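Local coordinates for protein 4-alpha-glucanotransferase (Corynebacterium glutamicum, PDB 5B68) that is an enzyme of the amylomaltase family, built from a TIM-barrel domain with a beta-sandwich domain earlier in the chain, at residues Val504-Leu510 and Gly525-Ile531; Val491-Ala495 and Ala520-Ile526; Leu35-Leu39 and Val470-Gln475; Ala11-Gly15 and Ile61-His65; Ala224-Pro228 and Trp330-Glu335. All coordinates share one frame; numbering follows the deposited sequence.

Contact 1: Val504-Leu510 and Gly525-Ile531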
# COMPACT_ATOMS: atom_id res chain seq x y z
N VAL A 504 5.25 7.88 10.39
CA VAL A 504 5.48 8.65 9.15
C VAL A 504 4.51 8.11 8.13
O VAL A 504 4.28 6.85 8.04
CB VAL A 504 6.92 8.44 8.65
CG1 VAL A 504 7.12 8.98 7.27
CG2 VAL A 504 7.87 9.16 9.58
N VAL A 505 3.99 9.02 7.31
CA VAL A 505 3.25 8.65 6.15
C VAL A 505 3.88 9.20 4.86
O VAL A 505 4.02 10.43 4.72
CB VAL A 505 1.76 9.09 6.21
CG1 VAL A 505 1.00 8.61 5.00
CG2 VAL A 505 1.12 8.53 7.48
N ILE A 506 4.19 8.32 3.93
CA ILE A 506 4.70 8.71 2.63
C ILE A 506 3.74 8.30 1.53
O ILE A 506 3.29 7.19 1.47
CB ILE A 506 6.08 8.09 2.37
CG1 ILE A 506 7.09 8.68 3.35
CG2 ILE A 506 6.53 8.33 0.95
CD1 ILE A 506 8.04 7.66 3.90
N GLY A 507 3.44 9.24 0.65
CA GLY A 507 2.47 9.01 -0.37
C GLY A 507 3.19 9.08 -1.66
O GLY A 507 3.89 10.02 -1.95
N GLU A 508 3.01 8.04 -2.43
CA GLU A 508 3.74 7.92 -3.64
C GLU A 508 3.03 8.81 -4.63
O GLU A 508 1.85 8.63 -4.90
CB GLU A 508 3.77 6.45 -4.04
CG GLU A 508 2.57 6.00 -4.82
CD GLU A 508 2.87 5.99 -6.28
OE1 GLU A 508 3.37 7.01 -6.79
OE2 GLU A 508 2.64 4.95 -6.89
N ASP A 509 3.81 9.73 -5.16
CA ASP A 509 3.44 11.05 -5.64
C ASP A 509 3.59 11.27 -7.14
O ASP A 509 3.46 12.37 -7.64
CB ASP A 509 4.40 12.02 -4.94
CG ASP A 509 3.81 13.37 -4.74
OD1 ASP A 509 3.03 13.82 -5.59
OD2 ASP A 509 4.12 14.00 -3.72
N LEU A 510 3.87 10.21 -7.87
CA LEU A 510 4.52 10.32 -9.16
C LEU A 510 3.78 11.13 -10.24
O LEU A 510 4.41 11.84 -11.01
CB LEU A 510 4.96 8.94 -9.65
CG LEU A 510 6.06 8.29 -8.80
CD1 LEU A 510 6.78 7.19 -9.56
CD2 LEU A 510 7.06 9.28 -8.24
N GLY A 525 0.70 16.68 6.68
CA GLY A 525 1.98 16.14 6.89
C GLY A 525 2.32 14.82 6.23
O GLY A 525 3.24 14.14 6.70
N ILE A 526 1.62 14.51 5.13
CA ILE A 526 1.91 13.36 4.34
C ILE A 526 3.01 13.74 3.34
O ILE A 526 2.84 14.72 2.57
CB ILE A 526 0.66 12.83 3.68
CG1 ILE A 526 -0.31 12.32 4.79
CG2 ILE A 526 0.99 11.73 2.68
CD1 ILE A 526 -1.74 11.97 4.29
N MET A 527 4.07 12.94 3.31
CA MET A 527 5.23 13.22 2.47
C MET A 527 5.03 12.73 1.11
O MET A 527 4.34 11.72 0.87
CB MET A 527 6.45 12.59 3.10
CG MET A 527 6.77 13.16 4.46
SD MET A 527 8.32 12.48 5.11
CE MET A 527 8.18 12.91 6.84
N GLY A 528 5.60 13.45 0.14
CA GLY A 528 5.72 13.00 -1.23
C GLY A 528 6.88 12.06 -1.48
O GLY A 528 7.59 11.69 -0.55
N THR A 529 7.08 11.70 -2.74
CA THR A 529 8.22 10.88 -3.16
C THR A 529 8.91 11.58 -4.35
O THR A 529 8.26 11.86 -5.35
CB THR A 529 7.78 9.46 -3.60
OG1 THR A 529 6.74 9.58 -4.59
CG2 THR A 529 7.23 8.72 -2.46
N SER A 530 10.20 11.86 -4.20
CA SER A 530 11.06 12.39 -5.26
C SER A 530 12.09 11.33 -5.63
O SER A 530 12.75 10.75 -4.72
CB SER A 530 11.79 13.56 -4.71
OG SER A 530 10.99 14.67 -4.43
N ILE A 531 12.21 11.03 -6.90
CA ILE A 531 13.10 9.96 -7.39
C ILE A 531 14.08 10.64 -8.35
O ILE A 531 13.68 11.26 -9.36
CB ILE A 531 12.29 8.84 -8.08
CG1 ILE A 531 11.31 8.22 -7.08
CG2 ILE A 531 13.18 7.70 -8.58
CD1 ILE A 531 10.41 7.16 -7.73
O HOH W 1 4.66 11.90 7.99

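Contact 2: Val491-Ala495 and Ala520-Ile526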
# COMPACT_ATOMS: atom_id res chain seq x y z
N VAL A 491 -8.10 10.03 3.41
CA VAL A 491 -6.86 10.68 3.84
C VAL A 491 -6.89 10.94 5.30
O VAL A 491 -5.87 10.74 6.02
CB VAL A 491 -6.62 12.04 3.14
CG1 VAL A 491 -5.40 12.74 3.71
CG2 VAL A 491 -6.46 11.89 1.64
N GLY A 492 -8.06 11.37 5.79
CA GLY A 492 -8.20 11.66 7.24
C GLY A 492 -7.99 10.43 8.10
O GLY A 492 -7.35 10.50 9.15
N ILE A 493 -8.51 9.32 7.66
CA ILE A 493 -8.33 8.08 8.39
C ILE A 493 -6.89 7.56 8.28
O ILE A 493 -6.39 7.01 9.21
CB ILE A 493 -9.38 7.06 7.94
CG1 ILE A 493 -10.78 7.48 8.47
CG2 ILE A 493 -9.05 5.63 8.43
CD1 ILE A 493 -11.95 6.79 7.75
N LEU A 494 -6.23 7.68 7.13
CA LEU A 494 -4.86 7.35 7.04
C LEU A 494 -4.06 8.18 8.06
O LEU A 494 -3.21 7.65 8.80
CB LEU A 494 -4.36 7.58 5.60
CG LEU A 494 -2.88 7.54 5.36
CD1 LEU A 494 -2.36 6.16 5.67
CD2 LEU A 494 -2.60 7.88 3.91
N ALA A 495 -4.32 9.47 8.13
CA ALA A 495 -3.61 10.34 9.07
C ALA A 495 -3.91 9.95 10.53
O ALA A 495 -2.96 9.92 11.36
CB ALA A 495 -3.91 11.81 8.85
N ALA A 520 -4.11 18.89 0.07
CA ALA A 520 -4.83 18.04 1.05
C ALA A 520 -3.83 17.05 1.72
O ALA A 520 -3.94 16.80 2.89
CB ALA A 520 -5.93 17.27 0.38
N LEU A 521 -2.85 16.59 0.97
CA LEU A 521 -1.81 15.67 1.51
C LEU A 521 -0.80 16.42 2.35
O LEU A 521 -0.55 16.10 3.51
CB LEU A 521 -1.15 14.88 0.41
CG LEU A 521 -2.05 13.88 -0.35
CD1 LEU A 521 -1.32 13.38 -1.57
CD2 LEU A 521 -2.55 12.76 0.54
N ALA A 522 -0.27 17.51 1.81
CA ALA A 522 0.80 18.25 2.46
C ALA A 522 0.34 18.84 3.74
O ALA A 522 1.06 18.87 4.72
CB ALA A 522 1.25 19.42 1.59
N GLN A 523 -0.88 19.34 3.74
CA GLN A 523 -1.39 19.92 4.99
C GLN A 523 -1.47 18.96 6.14
O GLN A 523 -1.23 19.32 7.31
CB GLN A 523 -2.76 20.54 4.77
CG GLN A 523 -2.67 21.84 3.99
CD GLN A 523 -4.04 22.36 3.58
OE1 GLN A 523 -5.06 21.80 3.96
NE2 GLN A 523 -4.06 23.44 2.77
N ARG A 524 -1.71 17.72 5.81
CA ARG A 524 -1.72 16.66 6.86
C ARG A 524 -0.39 16.16 7.28
O ARG A 524 -0.31 15.22 8.11
CB ARG A 524 -2.52 15.46 6.32
CG ARG A 524 -3.93 15.79 6.00
CD ARG A 524 -4.85 15.45 7.15
NE ARG A 524 -6.21 15.51 6.68
CZ ARG A 524 -7.29 15.29 7.43
NH1 ARG A 524 -7.26 14.96 8.74
NH2 ARG A 524 -8.48 15.37 6.81
N GLY A 525 0.70 16.68 6.68
CA GLY A 525 1.98 16.14 6.89
C GLY A 525 2.32 14.82 6.23
O GLY A 525 3.24 14.14 6.70
N ILE A 526 1.62 14.51 5.13
CA ILE A 526 1.91 13.36 4.34
C ILE A 526 3.01 13.74 3.34
O ILE A 526 2.84 14.72 2.57
CB ILE A 526 0.66 12.83 3.68
CG1 ILE A 526 -0.31 12.32 4.79
CG2 ILE A 526 0.99 11.73 2.68
CD1 ILE A 526 -1.74 11.97 4.29

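Contact 3: Leu35-Leu39 and Val470-Gln475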
# COMPACT_ATOMS: atom_id res chain seq x y z
N LEU A 35 -20.30 4.77 -18.86
CA LEU A 35 -21.02 5.34 -17.74
C LEU A 35 -22.03 4.34 -17.18
O LEU A 35 -22.10 4.13 -15.98
CB LEU A 35 -21.73 6.62 -18.14
CG LEU A 35 -20.80 7.82 -18.44
CD1 LEU A 35 -21.64 9.01 -18.92
CD2 LEU A 35 -19.84 8.22 -17.30
N VAL A 36 -22.81 3.76 -18.06
CA VAL A 36 -23.80 2.79 -17.66
C VAL A 36 -23.15 1.61 -16.97
O VAL A 36 -23.69 1.14 -15.94
CB VAL A 36 -24.68 2.36 -18.89
CG1 VAL A 36 -25.56 1.19 -18.56
CG2 VAL A 36 -25.52 3.54 -19.38
N LYS A 37 -22.06 1.08 -17.50
CA LYS A 37 -21.47 -0.14 -16.91
C LYS A 37 -20.82 0.17 -15.53
O LYS A 37 -20.89 -0.64 -14.63
CB LYS A 37 -20.41 -0.75 -17.82
CG LYS A 37 -21.09 -1.46 -18.98
CD LYS A 37 -20.11 -1.84 -20.06
CE LYS A 37 -20.78 -2.84 -21.00
NZ LYS A 37 -19.97 -2.89 -22.27
N ILE A 38 -20.24 1.34 -15.38
CA ILE A 38 -19.66 1.72 -14.09
C ILE A 38 -20.79 2.01 -13.10
O ILE A 38 -20.73 1.55 -11.99
CB ILE A 38 -18.70 2.91 -14.21
CG1 ILE A 38 -17.53 2.51 -15.11
CG2 ILE A 38 -18.18 3.34 -12.81
CD1 ILE A 38 -16.81 1.28 -14.65
N LEU A 39 -21.85 2.69 -13.53
CA LEU A 39 -23.02 2.87 -12.63
C LEU A 39 -23.61 1.54 -12.15
O LEU A 39 -23.90 1.37 -10.98
CB LEU A 39 -24.07 3.73 -13.30
CG LEU A 39 -23.63 5.19 -13.38
CD1 LEU A 39 -24.47 5.98 -14.38
CD2 LEU A 39 -23.77 5.88 -12.04
N VAL A 470 -10.92 3.35 -13.22
CA VAL A 470 -11.51 2.02 -13.29
C VAL A 470 -12.09 1.77 -14.67
O VAL A 470 -12.60 2.71 -15.32
CB VAL A 470 -12.65 1.83 -12.23
CG1 VAL A 470 -12.07 1.91 -10.83
CG2 VAL A 470 -13.74 2.87 -12.35
N MET A 471 -12.16 0.50 -15.05
CA MET A 471 -12.76 0.09 -16.30
C MET A 471 -13.70 -1.05 -16.02
O MET A 471 -13.53 -1.75 -15.04
CB MET A 471 -11.64 -0.34 -17.26
CG MET A 471 -10.92 -1.59 -16.77
SD MET A 471 -9.22 -1.68 -17.33
CE MET A 471 -8.57 -0.37 -16.29
N PRO A 472 -14.77 -1.21 -16.83
CA PRO A 472 -15.60 -2.40 -16.64
C PRO A 472 -14.71 -3.63 -16.73
O PRO A 472 -13.77 -3.66 -17.53
CB PRO A 472 -16.56 -2.34 -17.82
CG PRO A 472 -16.62 -0.92 -18.18
CD PRO A 472 -15.27 -0.34 -17.92
N ARG A 473 -14.96 -4.61 -15.89
CA ARG A 473 -14.04 -5.69 -15.77
C ARG A 473 -13.93 -6.40 -17.12
O ARG A 473 -14.92 -6.59 -17.79
CB ARG A 473 -14.49 -6.65 -14.67
CG ARG A 473 -13.42 -7.63 -14.26
CD ARG A 473 -13.68 -8.20 -12.89
NE ARG A 473 -13.22 -7.33 -11.83
CZ ARG A 473 -11.95 -7.21 -11.47
NH1 ARG A 473 -11.02 -7.90 -12.09
NH2 ARG A 473 -11.62 -6.39 -10.50
N MET A 474 -12.72 -6.75 -17.50
CA MET A 474 -12.42 -7.46 -18.75
C MET A 474 -12.43 -6.59 -20.00
O MET A 474 -12.33 -7.08 -21.09
CB MET A 474 -13.32 -8.68 -18.95
CG MET A 474 -12.90 -9.92 -18.18
SD MET A 474 -11.36 -10.72 -18.71
CE MET A 474 -11.70 -11.21 -20.39
N GLN A 475 -12.51 -5.29 -19.81
CA GLN A 475 -12.43 -4.35 -20.91
C GLN A 475 -11.10 -3.64 -20.91
O GLN A 475 -10.39 -3.65 -19.93
CB GLN A 475 -13.56 -3.32 -20.85
CG GLN A 475 -14.93 -3.88 -21.12
CD GLN A 475 -15.93 -2.80 -21.43
OE1 GLN A 475 -15.59 -1.64 -21.56
NE2 GLN A 475 -17.18 -3.18 -21.56

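Contact 4: Ala11-Gly15 and Ile61-His65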
# COMPACT_ATOMS: atom_id res chain seq x y z
N ALA A 11 -24.44 10.17 -13.36
CA ALA A 11 -23.02 10.00 -13.13
C ALA A 11 -22.49 10.98 -12.06
O ALA A 11 -21.75 10.53 -11.17
CB ALA A 11 -22.26 10.23 -14.47
N ASP A 12 -22.84 12.26 -12.13
CA ASP A 12 -22.44 13.23 -11.12
C ASP A 12 -22.85 12.85 -9.71
O ASP A 12 -22.06 13.01 -8.78
CB ASP A 12 -23.00 14.64 -11.37
CG ASP A 12 -22.41 15.30 -12.58
OD1 ASP A 12 -21.37 14.87 -13.14
OD2 ASP A 12 -23.07 16.24 -13.03
N LEU A 13 -24.07 12.32 -9.54
CA LEU A 13 -24.56 11.98 -8.16
C LEU A 13 -23.76 10.81 -7.54
O LEU A 13 -23.60 10.70 -6.32
CB LEU A 13 -26.02 11.58 -8.20
CG LEU A 13 -26.98 12.72 -8.58
CD1 LEU A 13 -28.34 12.09 -8.79
CD2 LEU A 13 -26.99 13.85 -7.57
N TYR A 14 -23.27 9.95 -8.41
CA TYR A 14 -22.42 8.81 -8.00
C TYR A 14 -20.93 9.01 -8.10
O TYR A 14 -20.18 8.11 -7.83
CB TYR A 14 -22.87 7.58 -8.78
CG TYR A 14 -24.17 7.03 -8.27
CD1 TYR A 14 -24.20 6.18 -7.15
CD2 TYR A 14 -25.40 7.40 -8.85
CE1 TYR A 14 -25.39 5.71 -6.67
CE2 TYR A 14 -26.58 6.90 -8.39
CZ TYR A 14 -26.58 6.06 -7.30
OH TYR A 14 -27.79 5.59 -6.87
N GLY A 15 -20.50 10.22 -8.47
CA GLY A 15 -19.10 10.52 -8.56
C GLY A 15 -18.36 9.83 -9.69
O GLY A 15 -17.15 9.59 -9.58
N ILE A 61 -32.29 8.93 -10.94
CA ILE A 61 -32.03 10.24 -10.33
C ILE A 61 -32.96 10.47 -9.13
O ILE A 61 -32.53 10.79 -8.04
CB ILE A 61 -32.09 11.34 -11.36
CG1 ILE A 61 -30.93 11.13 -12.34
CG2 ILE A 61 -32.03 12.72 -10.75
CD1 ILE A 61 -31.04 11.89 -13.64
N ALA A 62 -34.27 10.36 -9.36
CA ALA A 62 -35.23 10.59 -8.32
C ALA A 62 -35.05 9.64 -7.14
O ALA A 62 -35.16 10.09 -6.00
CB ALA A 62 -36.69 10.51 -8.86
N LEU A 63 -34.75 8.36 -7.40
CA LEU A 63 -34.50 7.40 -6.33
C LEU A 63 -33.25 7.79 -5.50
O LEU A 63 -33.28 7.62 -4.28
CB LEU A 63 -34.38 5.96 -6.80
CG LEU A 63 -35.76 5.32 -7.10
CD1 LEU A 63 -35.58 4.11 -8.01
CD2 LEU A 63 -36.53 4.91 -5.83
N PHE A 64 -32.23 8.33 -6.16
CA PHE A 64 -31.04 8.79 -5.41
C PHE A 64 -31.46 9.90 -4.42
O PHE A 64 -31.13 9.82 -3.23
CB PHE A 64 -29.97 9.32 -6.36
CG PHE A 64 -28.74 9.76 -5.65
CD1 PHE A 64 -27.77 8.83 -5.32
CD2 PHE A 64 -28.62 11.10 -5.15
CE1 PHE A 64 -26.62 9.23 -4.65
CE2 PHE A 64 -27.47 11.48 -4.46
CZ PHE A 64 -26.52 10.53 -4.18
N HIS A 65 -32.18 10.94 -4.90
CA HIS A 65 -32.57 12.06 -4.00
C HIS A 65 -33.50 11.59 -2.90
O HIS A 65 -33.37 11.96 -1.77
CB HIS A 65 -33.11 13.27 -4.77
CG HIS A 65 -32.10 13.88 -5.66
ND1 HIS A 65 -30.97 14.50 -5.19
CD2 HIS A 65 -32.05 13.99 -7.01
CE1 HIS A 65 -30.27 14.98 -6.20
NE2 HIS A 65 -30.90 14.66 -7.32

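Contact 5: Ala224-Pro228 and Trp330-Glu335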
# COMPACT_ATOMS: atom_id res chain seq x y z
N ALA A 224 -0.86 -13.65 0.63
CA ALA A 224 -1.30 -14.07 -0.68
C ALA A 224 -2.04 -15.39 -0.49
O ALA A 224 -2.62 -15.62 0.53
CB ALA A 224 -0.13 -14.20 -1.63
N GLU A 225 -2.04 -16.23 -1.50
CA GLU A 225 -2.62 -17.55 -1.37
C GLU A 225 -2.10 -18.31 -0.16
O GLU A 225 -0.94 -18.22 0.15
CB GLU A 225 -2.36 -18.34 -2.65
CG GLU A 225 -3.04 -17.75 -3.87
CD GLU A 225 -2.21 -16.72 -4.61
OE1 GLU A 225 -1.12 -16.37 -4.14
OE2 GLU A 225 -2.65 -16.24 -5.66
N PRO A 226 -2.97 -19.03 0.55
CA PRO A 226 -2.61 -19.70 1.76
C PRO A 226 -1.81 -20.98 1.57
O PRO A 226 -1.34 -21.54 2.57
CB PRO A 226 -3.97 -20.05 2.40
CG PRO A 226 -4.90 -20.18 1.25
CD PRO A 226 -4.37 -19.31 0.13
N LEU A 227 -1.67 -21.47 0.34
CA LEU A 227 -0.75 -22.56 0.03
C LEU A 227 -0.30 -22.39 -1.41
O LEU A 227 -0.97 -21.73 -2.15
CB LEU A 227 -1.38 -23.93 0.27
CG LEU A 227 -2.57 -24.34 -0.56
CD1 LEU A 227 -3.00 -25.76 -0.20
CD2 LEU A 227 -3.72 -23.39 -0.37
N PRO A 228 0.81 -22.98 -1.81
CA PRO A 228 1.29 -22.79 -3.18
C PRO A 228 0.35 -23.43 -4.19
O PRO A 228 -0.31 -24.36 -3.78
CB PRO A 228 2.63 -23.52 -3.21
CG PRO A 228 2.81 -24.14 -1.88
CD PRO A 228 1.58 -23.98 -1.07
N TRP A 330 -11.76 -18.49 5.02
CA TRP A 330 -11.51 -18.46 3.61
C TRP A 330 -10.27 -19.31 3.28
O TRP A 330 -10.30 -20.08 2.31
CB TRP A 330 -11.35 -17.01 3.07
CG TRP A 330 -11.01 -16.93 1.62
CD1 TRP A 330 -11.87 -16.78 0.59
CD2 TRP A 330 -9.69 -16.97 1.04
NE1 TRP A 330 -11.17 -16.78 -0.61
CE2 TRP A 330 -9.84 -16.89 -0.34
CE3 TRP A 330 -8.41 -17.06 1.59
CZ2 TRP A 330 -8.74 -16.92 -1.22
CZ3 TRP A 330 -7.29 -17.10 0.69
CH2 TRP A 330 -7.48 -17.03 -0.66
N CYS A 331 -9.19 -19.17 4.06
CA CYS A 331 -8.00 -20.02 3.83
C CYS A 331 -8.32 -21.52 3.97
O CYS A 331 -7.91 -22.30 3.15
CB CYS A 331 -6.90 -19.73 4.80
SG CYS A 331 -6.24 -18.01 4.53
N ALA A 332 -9.05 -21.86 5.00
CA ALA A 332 -9.49 -23.27 5.22
C ALA A 332 -10.29 -23.77 4.04
O ALA A 332 -10.02 -24.87 3.47
CB ALA A 332 -10.27 -23.33 6.54
N ASP A 333 -11.21 -22.95 3.54
CA ASP A 333 -12.00 -23.33 2.39
C ASP A 333 -11.16 -23.52 1.11
O ASP A 333 -11.48 -24.43 0.33
CB ASP A 333 -13.12 -22.35 2.11
CG ASP A 333 -14.22 -22.42 3.15
OD1 ASP A 333 -14.30 -23.44 3.89
OD2 ASP A 333 -14.96 -21.42 3.24
N ARG A 334 -10.19 -22.64 0.88
CA ARG A 334 -9.31 -22.75 -0.28
C ARG A 334 -8.43 -23.99 -0.21
O ARG A 334 -8.24 -24.68 -1.18
CB ARG A 334 -8.45 -21.50 -0.41
CG ARG A 334 -9.14 -20.37 -1.18
CD ARG A 334 -8.90 -20.48 -2.67
NE ARG A 334 -7.52 -20.87 -2.90
CZ ARG A 334 -6.60 -20.16 -3.54
NH1 ARG A 334 -5.37 -20.62 -3.63
NH2 ARG A 334 -6.91 -19.01 -4.10
N GLU A 335 -7.89 -24.24 0.96
CA GLU A 335 -7.08 -25.42 1.19
C GLU A 335 -7.91 -26.70 0.89
O GLU A 335 -7.46 -27.63 0.21
CB GLU A 335 -6.55 -25.49 2.63
CG GLU A 335 -5.88 -26.83 2.91
CD GLU A 335 -5.20 -26.99 4.23
OE1 GLU A 335 -4.90 -28.15 4.57
OE2 GLU A 335 -4.94 -26.03 4.95

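Contact 1: Val504-Leu510 and Gly525-Ile531
Thr529 plugs the hollow between Ile506 and Asp509. Its methyl CG2 presses against Ile506 CG2 at 3.5 Å, while OG1 accepts the N-H of Asp509 (3.0 Å, 151° at the hydrogen). With chi1 at 53°, OG1 stands between the backbone N and the carbonyl carbon, which turns OG1 to the Asp509 N-H and CG2 to Ile506. Beside this plug, Asp509 OD2 descends on the bare CA of Gly528 at 3.1 Å. Farther back, Val505 CG1 sits in the fork of Ile526, 3.9 Å from both CG1 and CG2, and Met527 runs extended past Ile506 until its CE meets Val504 CG1 nearly crosswise at 4.1 Å. The backbones join through one parallel bridge, centred on Ile506 and Met527: Met527 N gives to Val505 O (2.9 Å), and Gly507 N to Met527 O (2.6 Å). A water links Val505 N with Gly525 O. This bridge closes the TIM barrel, since strand 504-507 pairs on its other edge with strand 456-459 and strand 528-531 adjoins strand 553-556; helix 487-500 covers Val505 and Ile526, while helix 167-174 backs Val504.

Contact 2: Val491-Ala495 and Ala520-Ile526
The Arg524 guanidinium lays one face on Gly492, whose CA stands 3.5 Å above the guanidinium plane and is offset toward its rim; Val491 CG1 approaches the same group obliquely. Arg524 directly follows helix 515-523, which ends in a Schellman motif and packs here against helix 487-500 on the outside of the TIM barrel. The motif is evident from two bonds returning to the last turn, Gly525 N to Ala522 O at 3.0 Å and Ile526 N to Leu521 O at 3.1 Å, with positive phi at Gly525. It redirects the chain so that Ile526 faces the neighbouring helix. Arg524 reaches Gly492 because its chain bends at chi2 (-96°), its aliphatic part crossing the helix surface with CD 4.1 Å from Ala495 CB. Its NH1 hydrogen-bonds outside the two segments to Pro163 O and Thr162 OG1, which helps fix the group over Gly492. The remaining contact is apolar. Ile526 CD1 enters between Val491 and Leu494, 3.8 Å from Val491 CG1 and 4.2 Å from Leu494 CD2. Val491 uses its second branch in another direction, and CG2 meets Leu521 CD2 nearly at right angles, 4.2 Å away.

Contact 3: Leu35-Leu39 and Val470-Gln475
Apolar contacts carry most of the interface, with Ile38 and Lys37 resting on Pro472 from successive positions of one helix turn. Ile38 works through its tip: chi2 of -55° bends CD1 off an extended path and sets it over the Met471-Pro472 peptide, 3.9 Å from Pro472 N. The same methyl lies 4.0 Å from Pro472 CD and 4.2 Å from Val470 CG2, so one methyl touches both the proline ring and the valine. Lys37 instead contributes the aliphatic part of its chain, which crosses the proline ring at about a right angle; its CB is 3.8 Å from Pro472 CG.

The polar ends lie beyond the ring. There the extended Lys37 chain runs on toward the Gln475 side chain, and its NZ forms a salt bridge with Asp33 OD2 in its own helix. Among backbone bonds, Gln475 N to Pro472 O (3.1 Å) spans the type II turn from Pro472 to Gln475, bringing Gln475 round toward the lysine.

The axes of helix 35-39 and strand 470-472 cross at 98°. Ile38 also touches Ile483 of strand 481-484. The contact is thus helix-on-sheet packing, helix 32-41 lying across a four-stranded antiparallel sheet where strand 467-472 runs into a type II turn.

Contact 4: Ala11-Gly15 and Ile61-His65
This is an aromatic and aliphatic contact near the surface, in which Leu13 and Tyr14, at the end of helix 5-13, hold Phe64 of helix 54-69 in the N-terminal helical part of the chain. The Phe64 ring is gripped in two distinct ways. Over one face stands Leu13 CB, 3.9 Å from the ring centroid and only 8° off the normal, a CH-pi contact close to the centre of the ring. The ring's edge is turned toward the face of Tyr14, with centroids 5.1 Å apart and planes at 69°, an edge-to-face (T-shaped) pair. Tyr14 OH itself lies at the edge of the Phe64 ring, near its plane and 3.6 Å from CD1. Phe64 reaches across because its CG is anti to the backbone N (chi1 -179°), which carries the ring across to Leu13 and Tyr14.

The end of helix 5-13 is a Schellman motif: Gly15, with positive phi, sends its N-H back to Asp12 O at 3.2 Å. Tyr14, next to this turn, stands beside Phe64; Gly15 goes on to pair by backbone with Arg484, and Tyr14 also touches Val44.

Leu13 extends the grip along helix 54-69 through both its branches. CD1 lies 3.8 Å from Phe64 CD2 and 4.2 Å from Ile61 CG2. CD2 approaches His65, 3.7 Å from CE1, coming at the imidazole obliquely, and the two side chains cross at about a right angle.

Contact 5: Ala224-Pro228 and Trp330-Glu335
The irregular segment 224-228 passes alongside the helix 330-335, with the closest backbone approach at Pro226 and Cys331, whose CA atoms are 5.8 Å apart; Leu227 and Glu335 form the next pair along. Pro226 is the wedge. Its ring enters among three helix side chains and meets each with a different part: CB lies 3.7 Å from Cys331 SG, CD lies 3.7 Å from Trp330 CZ3, reaching the indole obliquely, and the same CD stands 4.0 Å above the plane of the Arg334 guanidinium, offset toward its rim. Proline and indole cross at about a right angle.

Arg334 CG lies 3.5 Å above a face of the Trp330 ring, offset toward its rim. Beyond CG the chain is folded by bends at chi2 (-88°) and chi3 (-40°), which turn a guanidinium face to Pro226 CD. Its NH1 then comes 3.7 Å from Glu225 CG, an approach to the aliphatic part of the glutamate and not to its carboxylate. The charged ends stay apart, Glu225 OE2 and Arg334 NH2 being 5.3 Å distant, so attraction between them is probably modest. Glu225 OE1 is instead bonded to Glu231 N and Thr230 OG1 within its own loop. One turn on along the helix, Leu227 CD2 touches the backbone, 4.2 Å from Glu335 CA.

The loop follows strand 215-218, a barrel strand, and makes contact with two helices: Pro228 packs on helix 286-301, and Pro226 and Leu227 on helix 307-338, which in turn leans on helix 349-376, where Tyr356 OH bonds to Glu335 OE2. Trp330 also touches the short helix 396-400.

How the contacts relate
From the N terminus, contact 4 closes the first loop, from 11-15 to 61-65, between two N-terminal helices. Contact 3 opens inside that loop and closes only at 470-475, so the two cross; they also touch (Leu39 CD2 to Tyr14 CB, 3.8 Å), and contact 3 ties these first helices to a sheet far along the chain. Contact 5 is nested within contact 3's long loop and ties a loop after a barrel strand to helix 307-338. Contacts 2 and 1 come last and cross each other, sharing Gly525 and Ile526: contact 2 pairs two outer helices, contact 1 closes the barrel. Val505 CG1 and Leu494 CD2, 3.8 Å apart, join them.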